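Local coordinates for protein alpha,alpha-trehalose-phosphate synthase (UDP-forming) (Burkholderia xenovorans, PDB 5V0T) that belongs to glycosyltransferase family 20 of the GT-B clan and holds uridine-5'-diphosphate and 6-O-phosphono-alpha-D-glucopyranose in the crystal, at residues 280-291 against 370-379; 249-259 against 357-365. One frame throughout, in Å; residues are numbered along the deposited sequence.

Contact 1: 280-291 against 370-379; sequences YSKGLVERFRAF and YVTPLRDGMN. With UDP (uridine-5'-diphosphate), chain I.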
loop_
_atom_site.group_PDB
_atom_site.type_symbol
_atom_site.label_atom_id
_atom_site.label_comp_id
_atom_site.label_asym_id
_atom_site.label_seq_id
_atom_site.Cartn_x
_atom_site.Cartn_y
_atom_site.Cartn_z
ATOM N N TYR A 280 -7.859 -8.267 -4.693
ATOM C CA TYR A 280 -9.252 -8.161 -4.260
ATOM C C TYR A 280 -9.469 -7.035 -3.243
ATOM O O TYR A 280 -10.602 -6.578 -3.061
ATOM C CB TYR A 280 -9.745 -9.504 -3.694
ATOM C CG TYR A 280 -8.816 -10.171 -2.701
ATOM C CD1 TYR A 280 -8.697 -9.703 -1.402
ATOM C CD2 TYR A 280 -8.052 -11.268 -3.072
ATOM C CE1 TYR A 280 -7.851 -10.333 -0.482
ATOM C CE2 TYR A 280 -7.199 -11.887 -2.180
ATOM C CZ TYR A 280 -7.106 -11.422 -0.891
ATOM O OH TYR A 280 -6.259 -12.067 -0.018
ATOM N N SER A 281 -8.412 -6.550 -2.594
ATOM C CA SER A 281 -8.570 -5.420 -1.679
ATOM C C SER A 281 -8.928 -4.117 -2.392
ATOM O O SER A 281 -9.383 -3.177 -1.734
ATOM C CB SER A 281 -7.273 -5.202 -0.890
ATOM O OG SER A 281 -6.258 -4.741 -1.790
ATOM N N LYS A 282 -8.733 -4.028 -3.710
ATOM C CA LYS A 282 -8.810 -2.744 -4.411
ATOM C C LYS A 282 -10.217 -2.393 -4.906
ATOM O O LYS A 282 -10.408 -1.324 -5.504
ATOM C CB LYS A 282 -7.817 -2.745 -5.573
ATOM C CG LYS A 282 -6.357 -2.950 -5.096
ATOM C CD LYS A 282 -5.812 -1.706 -4.398
ATOM C CE LYS A 282 -4.343 -1.917 -3.922
ATOM N NZ LYS A 282 -3.807 -0.743 -3.133
ATOM N N GLY A 283 -11.203 -3.236 -4.632
ATOM C CA GLY A 283 -12.584 -2.957 -5.003
ATOM C C GLY A 283 -12.803 -2.714 -6.481
ATOM O O GLY A 283 -13.631 -1.873 -6.854
ATOM N N LEU A 284 -12.110 -3.466 -7.334
ATOM C CA LEU A 284 -12.140 -3.195 -8.770
ATOM C C LEU A 284 -13.470 -3.593 -9.413
ATOM O O LEU A 284 -13.912 -2.927 -10.361
ATOM C CB LEU A 284 -10.959 -3.901 -9.458
ATOM C CG LEU A 284 -9.586 -3.418 -8.947
ATOM C CD1 LEU A 284 -8.447 -4.242 -9.532
ATOM C CD2 LEU A 284 -9.343 -1.915 -9.228
ATOM N N VAL A 285 -14.128 -4.650 -8.931
ATOM C CA VAL A 285 -15.438 -5.005 -9.487
ATOM C C VAL A 285 -16.449 -3.908 -9.187
ATOM O O VAL A 285 -17.189 -3.470 -10.073
ATOM C CB VAL A 285 -15.915 -6.374 -8.963
ATOM C CG1 VAL A 285 -17.409 -6.612 -9.331
ATOM C CG2 VAL A 285 -15.048 -7.491 -9.559
ATOM N N GLU A 286 -16.475 -3.422 -7.938
ATOM C CA GLU A 286 -17.411 -2.352 -7.589
ATOM C C GLU A 286 -17.103 -1.094 -8.384
ATOM O O GLU A 286 -18.014 -0.378 -8.817
ATOM C CB GLU A 286 -17.345 -2.042 -6.087
ATOM C CG GLU A 286 -17.862 -3.164 -5.168
ATOM C CD GLU A 286 -16.831 -4.250 -4.910
ATOM O OE1 GLU A 286 -15.723 -4.193 -5.481
ATOM O OE2 GLU A 286 -17.124 -5.165 -4.112
ATOM N N ARG A 287 -15.819 -0.810 -8.565
ATOM C CA ARG A 287 -15.376 0.345 -9.336
ATOM C C ARG A 287 -15.873 0.279 -10.779
ATOM O O ARG A 287 -16.363 1.276 -11.333
ATOM C CB ARG A 287 -13.852 0.390 -9.286
ATOM C CG ARG A 287 -13.257 1.546 -9.962
ATOM C CD ARG A 287 -11.780 1.590 -9.815
ATOM N NE ARG A 287 -11.308 1.409 -8.442
ATOM C CZ ARG A 287 -10.020 1.335 -8.151
ATOM N NH1 ARG A 287 -9.159 1.429 -9.149
ATOM N NH2 ARG A 287 -9.591 1.151 -6.895
ATOM N N PHE A 288 -15.736 -0.888 -11.412
ATOM C CA PHE A 288 -16.238 -1.054 -12.778
ATOM C C PHE A 288 -17.758 -0.921 -12.817
ATOM O O PHE A 288 -18.309 -0.300 -13.731
ATOM C CB PHE A 288 -15.811 -2.413 -13.351
ATOM C CG PHE A 288 -14.373 -2.468 -13.861
ATOM C CD1 PHE A 288 -13.364 -1.709 -13.278
ATOM C CD2 PHE A 288 -14.044 -3.306 -14.923
ATOM C CE1 PHE A 288 -12.045 -1.780 -13.738
ATOM C CE2 PHE A 288 -12.730 -3.389 -15.399
ATOM C CZ PHE A 288 -11.727 -2.618 -14.797
ATOM N N ARG A 289 -18.450 -1.502 -11.835
ATOM C CA ARG A 289 -19.910 -1.431 -11.809
ATOM C C ARG A 289 -20.417 -0.001 -11.646
ATOM O O ARG A 289 -21.485 0.337 -12.172
ATOM C CB ARG A 289 -20.456 -2.336 -10.696
ATOM C CG ARG A 289 -20.232 -3.805 -11.022
ATOM C CD ARG A 289 -20.780 -4.786 -9.993
ATOM N NE ARG A 289 -20.546 -6.138 -10.496
ATOM C CZ ARG A 289 -20.882 -7.257 -9.866
ATOM N NH1 ARG A 289 -21.489 -7.209 -8.691
ATOM N NH2 ARG A 289 -20.606 -8.426 -10.426
ATOM N N ALA A 290 -19.686 0.848 -10.925
ATOM C CA ALA A 290 -20.143 2.228 -10.788
ATOM C C ALA A 290 -19.887 3.037 -12.057
ATOM O O ALA A 290 -20.662 3.947 -12.367
ATOM C CB ALA A 290 -19.468 2.881 -9.582
ATOM N N PHE A 291 -18.819 2.722 -12.803
ATOM C CA PHE A 291 -18.655 3.325 -14.120
ATOM C C PHE A 291 -19.756 2.859 -15.062
ATOM O O PHE A 291 -20.291 3.653 -15.840
ATOM C CB PHE A 291 -17.269 2.996 -14.703
ATOM C CG PHE A 291 -17.028 3.593 -16.089
ATOM C CD1 PHE A 291 -17.001 4.969 -16.275
ATOM C CD2 PHE A 291 -16.850 2.772 -17.205
ATOM C CE1 PHE A 291 -16.787 5.518 -17.542
ATOM C CE2 PHE A 291 -16.623 3.312 -18.475
ATOM C CZ PHE A 291 -16.585 4.693 -18.646
ATOM N N TYR A 370 -9.404 7.768 -9.891
ATOM C CA TYR A 370 -10.481 6.891 -9.412
ATOM C C TYR A 370 -9.828 5.811 -8.536
ATOM O O TYR A 370 -9.287 4.827 -9.050
ATOM C CB TYR A 370 -11.212 6.314 -10.630
ATOM C CG TYR A 370 -12.557 5.652 -10.429
ATOM C CD1 TYR A 370 -13.320 5.840 -9.268
ATOM C CD2 TYR A 370 -13.074 4.829 -11.430
ATOM C CE1 TYR A 370 -14.557 5.218 -9.125
ATOM C CE2 TYR A 370 -14.285 4.217 -11.298
ATOM C CZ TYR A 370 -15.026 4.403 -10.149
ATOM O OH TYR A 370 -16.233 3.759 -10.043
ATOM N N VAL A 371 -9.888 6.007 -7.218
ATOM C CA VAL A 371 -9.143 5.224 -6.233
ATOM C C VAL A 371 -10.133 4.759 -5.163
ATOM O O VAL A 371 -10.398 5.488 -4.203
ATOM C CB VAL A 371 -8.001 6.045 -5.613
ATOM C CG1 VAL A 371 -7.156 5.192 -4.663
ATOM C CG2 VAL A 371 -7.117 6.702 -6.723
ATOM N N THR A 372 -10.672 3.543 -5.300
ATOM C CA THR A 372 -11.781 3.112 -4.436
ATOM C C THR A 372 -11.552 1.752 -3.771
ATOM O O THR A 372 -12.440 0.897 -3.766
ATOM C CB THR A 372 -13.096 3.102 -5.216
ATOM O OG1 THR A 372 -13.061 2.081 -6.216
ATOM C CG2 THR A 372 -13.340 4.436 -5.892
ATOM N N PRO A 373 -10.406 1.548 -3.117
ATOM C CA PRO A 373 -10.156 0.243 -2.487
ATOM C C PRO A 373 -11.179 -0.050 -1.398
ATOM O O PRO A 373 -11.656 0.848 -0.694
ATOM C CB PRO A 373 -8.741 0.392 -1.906
ATOM C CG PRO A 373 -8.602 1.861 -1.663
ATOM C CD PRO A 373 -9.368 2.536 -2.772
ATOM N N LEU A 374 -11.521 -1.336 -1.267
ATOM C CA LEU A 374 -12.387 -1.765 -0.167
ATOM C C LEU A 374 -11.716 -1.540 1.183
ATOM O O LEU A 374 -12.376 -1.175 2.166
ATOM C CB LEU A 374 -12.762 -3.239 -0.339
ATOM C CG LEU A 374 -13.566 -3.472 -1.633
ATOM C CD1 LEU A 374 -13.724 -4.953 -1.964
ATOM C CD2 LEU A 374 -14.940 -2.807 -1.542
ATOM N N ARG A 375 -10.406 -1.755 1.244
ATOM C CA ARG A 375 -9.576 -1.489 2.416
ATOM C C ARG A 375 -8.173 -1.239 1.905
ATOM O O ARG A 375 -7.709 -1.953 1.012
ATOM C CB ARG A 375 -9.521 -2.668 3.401
ATOM C CG ARG A 375 -10.846 -3.074 4.030
ATOM C CD ARG A 375 -11.239 -2.103 5.146
ATOM N NE ARG A 375 -12.584 -2.387 5.632
ATOM C CZ ARG A 375 -13.147 -1.792 6.679
ATOM N NH1 ARG A 375 -14.378 -2.118 7.026
ATOM N NH2 ARG A 375 -12.481 -0.872 7.369
ATOM N N ASP A 376 -7.490 -0.254 2.482
ATOM C CA ASP A 376 -6.146 0.085 2.021
ATOM C C ASP A 376 -5.437 0.801 3.152
ATOM O O ASP A 376 -5.993 1.740 3.731
ATOM C CB ASP A 376 -6.209 0.969 0.763
ATOM C CG ASP A 376 -4.963 0.865 -0.095
ATOM O OD1 ASP A 376 -3.852 0.894 0.482
ATOM O OD2 ASP A 376 -5.100 0.779 -1.346
ATOM N N GLY A 377 -4.235 0.330 3.503
ATOM C CA GLY A 377 -3.511 0.952 4.595
ATOM C C GLY A 377 -3.265 2.434 4.376
ATOM O O GLY A 377 -3.312 3.222 5.318
ATOM N N MET A 378 -2.979 2.829 3.138
ATOM C CA MET A 378 -2.789 4.243 2.844
ATOM C C MET A 378 -3.315 4.565 1.454
ATOM O O MET A 378 -4.290 5.310 1.316
ATOM C CB MET A 378 -1.308 4.636 2.968
ATOM C CG MET A 378 -1.013 6.128 2.683
ATOM S SD MET A 378 -2.031 7.291 3.630
ATOM C CE MET A 378 -1.630 6.855 5.321
ATOM N N ASN A 379 -2.664 3.971 0.444
ATOM C CA ASN A 379 -2.861 4.132 -0.994
ATOM C C ASN A 379 -2.013 5.301 -1.507
ATOM O O ASN A 379 -2.426 6.470 -1.474
ATOM C CB ASN A 379 -4.336 4.304 -1.401
ATOM C CG ASN A 379 -4.536 4.079 -2.892
ATOM O OD1 ASN A 379 -4.097 4.884 -3.702
ATOM N ND2 ASN A 379 -5.185 2.987 -3.260
HETATM N N1 UDP I . 3.007 1.414 -9.314
HETATM C C2 UDP I . 4.011 1.352 -10.267
HETATM N N3 UDP I . 3.670 0.722 -11.430
HETATM C C4 UDP I . 2.451 0.161 -11.739
HETATM C C5 UDP I . 1.455 0.269 -10.705
HETATM C C6 UDP I . 1.757 0.890 -9.555
HETATM O O2 UDP I . 5.126 1.809 -10.088
HETATM O O4 UDP I . 2.295 -0.373 -12.844
HETATM C "C1'" UDP I . 3.318 2.089 -8.050
HETATM C "C2'" UDP I . 2.447 3.314 -7.782
HETATM O "O2'" UDP I . 3.001 4.447 -8.429
HETATM C "C3'" UDP I . 2.526 3.398 -6.256
HETATM C "C4'" UDP I . 2.579 1.922 -5.843
HETATM O "O4'" UDP I . 3.057 1.194 -6.994
HETATM O "O3'" UDP I . 3.700 4.061 -5.799
HETATM C "C5'" UDP I . 1.274 1.333 -5.377
HETATM O "O5'" UDP I . 1.116 1.687 -3.989
HETATM P PA UDP I . -0.316 1.795 -3.324
HETATM O O1A UDP I . -1.266 2.588 -4.197
HETATM O O2A UDP I . -0.112 2.313 -1.949
HETATM O O3A UDP I . -0.876 0.318 -3.290
HETATM P PB UDP I . -0.254 -1.114 -3.017
HETATM O O1B UDP I . 0.860 -0.842 -2.002
HETATM O O2B UDP I . -1.414 -1.861 -2.324
HETATM O O3B UDP I . 0.213 -1.758 -4.269
HETATM O O HOH W 1 -5.599 -2.385 -0.858
HETATM O O HOH W 2 -14.515 0.204 -5.600
#
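Asp376 OD2 is gripped from opposite faces of its carboxylate plane. Lys282 NZ makes a salt bridge to it at 2.7 Å, on the syn side but 31° out of the plane. Asn379 ND2 donates to the same oxygen from above the plane, at 2.9 Å. Lys282 leaves the backbone pointing away, but its chain bends at chi2 (-73°) and brings NZ back to the carboxylate. The same NZ donates to O2B (2.8 Å) and to O3A of uridine-5'-diphosphate. Asp376 therefore probably helps to position the ammonium group beside the diphosphate. Asn379 OD1 caps the next helix at Ala382 N.

Further along, the side chains of Tyr370 and Arg287 run antiparallel past one another. Tyr370 OH donates to a lone pair of Arg287 O in the carbonyl plane, at 2.8 Å. Phe291 N uses that oxygen too, within the helix. Arg287 CG sits over one face of the Tyr370 ring, displaced toward CE2 and 3.5 Å from the centroid, as a CH-pi contact. Arg287 NE donates to Thr372 OG1 (2.9 Å), which lies 18° out of the guanidinium plane. Arg287 NH1 forms a salt bridge with Asp276. Leu374 CG packs on Gly283 CA at 3.5 Å. Water 2 joins Gly283 O to Thr372 OG1.

Here the loop after strand 368-371 meets the start of helix 284-297, forming part of the nucleotide site in a Rossmann-like domain of the GT-B fold.

Contact 2: 249-259 against 357-365; sequences LAKAGERGKPV and SVLAALFRT. With UDP (uridine-5'-diphosphate), chain I.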
loop_
_atom_site.group_PDB
_atom_site.type_symbol
_atom_site.label_atom_id
_atom_site.label_comp_id
_atom_site.label_asym_id
_atom_site.label_seq_id
_atom_site.Cartn_x
_atom_site.Cartn_y
_atom_site.Cartn_z
ATOM N N LEU A 249 7.966 15.415 -12.183
ATOM C CA LEU A 249 8.006 14.215 -13.014
ATOM C C LEU A 249 6.817 14.157 -13.968
ATOM O O LEU A 249 6.969 13.821 -15.147
ATOM C CB LEU A 249 8.031 12.978 -12.114
ATOM C CG LEU A 249 8.510 11.634 -12.658
ATOM C CD1 LEU A 249 9.887 11.749 -13.351
ATOM C CD2 LEU A 249 8.550 10.632 -11.519
ATOM N N ALA A 250 5.617 14.456 -13.467
ATOM C CA ALA A 250 4.433 14.446 -14.320
ATOM C C ALA A 250 4.529 15.517 -15.393
ATOM O O ALA A 250 4.132 15.302 -16.547
ATOM C CB ALA A 250 3.182 14.670 -13.474
ATOM N N LYS A 251 5.032 16.690 -15.027
ATOM C CA LYS A 251 5.183 17.750 -16.019
ATOM C C LYS A 251 6.235 17.387 -17.060
ATOM O O LYS A 251 6.046 17.639 -18.253
ATOM C CB LYS A 251 5.533 19.063 -15.331
ATOM C CG LYS A 251 5.748 20.227 -16.307
ATOM C CD LYS A 251 6.094 21.502 -15.571
ATOM C CE LYS A 251 6.293 22.663 -16.538
ATOM N NZ LYS A 251 5.841 23.944 -15.936
ATOM N N ALA A 252 7.339 16.775 -16.631
ATOM C CA ALA A 252 8.411 16.434 -17.560
ATOM C C ALA A 252 7.961 15.453 -18.633
ATOM O O ALA A 252 8.599 15.371 -19.685
ATOM C CB ALA A 252 9.603 15.856 -16.797
ATOM N N GLY A 253 6.885 14.710 -18.397
ATOM C CA GLY A 253 6.372 13.800 -19.397
ATOM C C GLY A 253 5.258 14.349 -20.259
ATOM O O GLY A 253 4.662 13.588 -21.028
ATOM N N GLU A 254 4.961 15.650 -20.173
ATOM C CA GLU A 254 3.757 16.169 -20.811
ATOM C C GLU A 254 3.833 16.121 -22.338
ATOM O O GLU A 254 2.787 16.140 -22.994
ATOM C CB GLU A 254 3.479 17.597 -20.325
ATOM C CG GLU A 254 4.439 18.653 -20.837
ATOM C CD GLU A 254 4.321 19.985 -20.088
ATOM O OE1 GLU A 254 3.257 20.251 -19.490
ATOM O OE2 GLU A 254 5.303 20.765 -20.093
ATOM N N ARG A 255 5.035 16.056 -22.920
ATOM C CA ARG A 255 5.188 15.876 -24.361
ATOM C C ARG A 255 5.775 14.511 -24.720
ATOM O O ARG A 255 6.270 14.329 -25.835
ATOM C CB ARG A 255 6.037 17.000 -24.953
ATOM C CG ARG A 255 5.350 18.361 -24.912
ATOM C CD ARG A 255 6.260 19.487 -25.409
ATOM N NE ARG A 255 7.583 19.427 -24.789
ATOM C CZ ARG A 255 7.855 19.817 -23.545
ATOM N NH1 ARG A 255 6.896 20.304 -22.767
ATOM N NH2 ARG A 255 9.093 19.716 -23.074
ATOM N N GLY A 256 5.719 13.549 -23.802
ATOM C CA GLY A 256 6.202 12.213 -24.076
ATOM C C GLY A 256 5.220 11.374 -24.880
ATOM O O GLY A 256 4.053 11.730 -25.068
ATOM N N LYS A 257 5.717 10.226 -25.353
ATOM C CA LYS A 257 4.907 9.360 -26.209
ATOM C C LYS A 257 3.665 8.813 -25.511
ATOM O O LYS A 257 2.582 8.852 -26.121
ATOM C CB LYS A 257 5.774 8.224 -26.769
ATOM N N PRO A 258 3.729 8.289 -24.278
ATOM C CA PRO A 258 2.487 7.804 -23.648
ATOM C C PRO A 258 1.408 8.870 -23.540
ATOM O O PRO A 258 0.239 8.589 -23.833
ATOM C CB PRO A 258 2.959 7.326 -22.267
ATOM C CG PRO A 258 4.435 7.016 -22.463
ATOM C CD PRO A 258 4.903 8.071 -23.403
ATOM N N VAL A 259 1.762 10.089 -23.129
ATOM C CA VAL A 259 0.757 11.144 -23.027
ATOM C C VAL A 259 0.244 11.522 -24.411
ATOM O O VAL A 259 -0.970 11.679 -24.616
ATOM C CB VAL A 259 1.325 12.357 -22.268
ATOM C CG1 VAL A 259 0.417 13.573 -22.434
ATOM C CG2 VAL A 259 1.524 12.008 -20.786
ATOM N N SER A 357 7.227 6.827 -13.528
ATOM C CA SER A 357 7.349 8.100 -14.232
ATOM C C SER A 357 6.306 8.239 -15.342
ATOM O O SER A 357 5.835 9.348 -15.624
ATOM C CB SER A 357 8.751 8.233 -14.814
ATOM O OG SER A 357 8.959 7.220 -15.781
ATOM N N VAL A 358 5.961 7.137 -16.012
ATOM C CA VAL A 358 4.909 7.198 -17.027
ATOM C C VAL A 358 3.544 7.391 -16.364
ATOM O O VAL A 358 2.708 8.173 -16.842
ATOM C CB VAL A 358 4.948 5.936 -17.918
ATOM C CG1 VAL A 358 3.728 5.876 -18.869
ATOM C CG2 VAL A 358 6.251 5.879 -18.708
ATOM N N LEU A 359 3.296 6.692 -15.248
ATOM C CA LEU A 359 2.010 6.841 -14.566
ATOM C C LEU A 359 1.793 8.279 -14.100
ATOM O O LEU A 359 0.678 8.808 -14.182
ATOM C CB LEU A 359 1.925 5.889 -13.369
ATOM C CG LEU A 359 1.907 4.382 -13.645
ATOM C CD1 LEU A 359 1.896 3.618 -12.335
ATOM C CD2 LEU A 359 0.720 3.993 -14.522
ATOM N N ALA A 360 2.845 8.916 -13.586
ATOM C CA ALA A 360 2.736 10.303 -13.155
ATOM C C ALA A 360 2.361 11.210 -14.319
ATOM O O ALA A 360 1.498 12.082 -14.178
ATOM C CB ALA A 360 4.051 10.759 -12.516
ATOM N N ALA A 361 3.015 11.034 -15.474
ATOM C CA ALA A 361 2.687 11.841 -16.645
ATOM C C ALA A 361 1.237 11.647 -17.059
ATOM O O ALA A 361 0.553 12.617 -17.399
ATOM C CB ALA A 361 3.626 11.502 -17.810
ATOM N N LEU A 362 0.742 10.400 -17.010
ATOM C CA LEU A 362 -0.642 10.115 -17.393
ATOM C C LEU A 362 -1.633 10.643 -16.360
ATOM O O LEU A 362 -2.702 11.150 -16.724
ATOM C CB LEU A 362 -0.836 8.609 -17.588
ATOM C CG LEU A 362 -0.073 8.012 -18.780
ATOM C CD1 LEU A 362 -0.177 6.502 -18.777
ATOM C CD2 LEU A 362 -0.611 8.577 -20.078
ATOM N N PHE A 363 -1.299 10.535 -15.072
ATOM C CA PHE A 363 -2.163 11.090 -14.030
ATOM C C PHE A 363 -2.507 12.544 -14.330
ATOM O O PHE A 363 -3.652 12.976 -14.146
ATOM C CB PHE A 363 -1.480 11.001 -12.658
ATOM C CG PHE A 363 -1.512 9.625 -12.009
ATOM C CD1 PHE A 363 -2.516 8.721 -12.276
ATOM C CD2 PHE A 363 -0.518 9.269 -11.092
ATOM C CE1 PHE A 363 -2.533 7.467 -11.655
ATOM C CE2 PHE A 363 -0.520 8.017 -10.465
ATOM C CZ PHE A 363 -1.530 7.117 -10.747
ATOM N N ARG A 364 -1.519 13.315 -14.795
ATOM C CA ARG A 364 -1.697 14.738 -15.069
ATOM C C ARG A 364 -2.690 14.997 -16.203
ATOM O O ARG A 364 -3.247 16.096 -16.280
ATOM C CB ARG A 364 -0.329 15.369 -15.391
ATOM C CG ARG A 364 -0.259 16.912 -15.488
ATOM C CD ARG A 364 1.209 17.340 -15.588
ATOM N NE ARG A 364 1.441 18.792 -15.573
ATOM C CZ ARG A 364 1.770 19.491 -14.485
ATOM N NH1 ARG A 364 1.885 18.889 -13.297
ATOM N NH2 ARG A 364 1.973 20.800 -14.579
ATOM N N THR A 365 -2.935 14.019 -17.074
ATOM C CA THR A 365 -3.917 14.184 -18.138
ATOM C C THR A 365 -5.307 13.673 -17.773
ATOM O O THR A 365 -6.226 13.821 -18.578
ATOM C CB THR A 365 -3.462 13.459 -19.412
ATOM O OG1 THR A 365 -3.748 12.064 -19.276
ATOM C CG2 THR A 365 -1.970 13.629 -19.634
HETATM N N1 UDP I . 3.007 1.414 -9.314
HETATM C C2 UDP I . 4.011 1.352 -10.267
HETATM N N3 UDP I . 3.670 0.722 -11.430
HETATM C C4 UDP I . 2.451 0.161 -11.739
HETATM C C5 UDP I . 1.455 0.269 -10.705
HETATM C C6 UDP I . 1.757 0.890 -9.555
HETATM O O2 UDP I . 5.126 1.809 -10.088
HETATM O O4 UDP I . 2.295 -0.373 -12.844
HETATM C "C1'" UDP I . 3.318 2.089 -8.050
HETATM C "C2'" UDP I . 2.447 3.314 -7.782
HETATM O "O2'" UDP I . 3.001 4.447 -8.429
HETATM C "C3'" UDP I . 2.526 3.398 -6.256
HETATM C "C4'" UDP I . 2.579 1.922 -5.843
HETATM O "O4'" UDP I . 3.057 1.194 -6.994
HETATM O "O3'" UDP I . 3.700 4.061 -5.799
HETATM C "C5'" UDP I . 1.274 1.333 -5.377
HETATM O "O5'" UDP I . 1.116 1.687 -3.989
HETATM P PA UDP I . -0.316 1.795 -3.324
HETATM O O1A UDP I . -1.266 2.588 -4.197
HETATM O O2A UDP I . -0.112 2.313 -1.949
HETATM O O3A UDP I . -0.876 0.318 -3.290
HETATM P PB UDP I . -0.254 -1.114 -3.017
HETATM O O1B UDP I . 0.860 -0.842 -2.002
HETATM O O2B UDP I . -1.414 -1.861 -2.324
HETATM O O3B UDP I . 0.213 -1.758 -4.269
HETATM O O HOH W 3 7.149 11.292 -16.940
HETATM O O HOH W 4 1.995 14.785 -18.303
HETATM O O HOH W 5 1.151 19.231 -18.266
HETATM O O HOH W 6 2.555 22.130 -17.215
#
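The backbones come closest at Ala250 and Ala361, whose CA atoms are 3.9 Å apart, and no direct hydrogen bond crosses between the segments. Small side chains allow this approach. Ala250 CB touches Ala360 O at 3.2 Å, and Gly253 CA meets Ala361 CB. Two waters tie carbonyls together: water 3 donates to Leu249 O and Ser357 O, and water 4 to Ala250 O and Ala361 O.

Val259 wedges in with both branches. CG2, anti to its own carbonyl carbon, meets Ala361 CB at 3.7 Å, while CG1 reaches Thr365 CG2. Pro258 CB lies against Val358 CG1 at 3.8 Å, the two side chains crossing at about a right angle.

The straight chain of Arg364 lies alongside that of Lys251, both heading in one direction. Lys251 CB sits over the centre of one guanidinium face, 3.9 Å from Arg364 CZ. Water 5 lies at the guanidinium edge and links Arg364 NE to Glu254 OE1; water 6 joins that oxygen to Arg364 NH2. Arg364 NH1 donates to Ala388 O.

Helix 356-363 thus packs on helices 243-252 and 257-266, partly buried, in the parallel-sheet domain of the GT-B fold, while Leu359 CD1 borders the uracil ring.

How the contacts relate
Contact 1 is buried and contact 2 is only partly so, lying farther from the centre of the chain. Their centres are about 23 Å apart and they do not touch. They are joined along the chain: helix 356-363 of contact 2 is followed by strand 368-371 of contact 1. Their segments alternate in the sequence. Contact 1 joins a strand end and loop to a helix start, mainly through direct polar bonds and a salt bridge. Contact 2 joins helices through apolar side chains and an arginine laid along the neighbouring helix, with water bridging polar atoms. Both reach uridine-5'-diphosphate: contact 1 at the diphosphate, through hydrogen bonds from a lysine, and contact 2 at the base, through a leucine methyl.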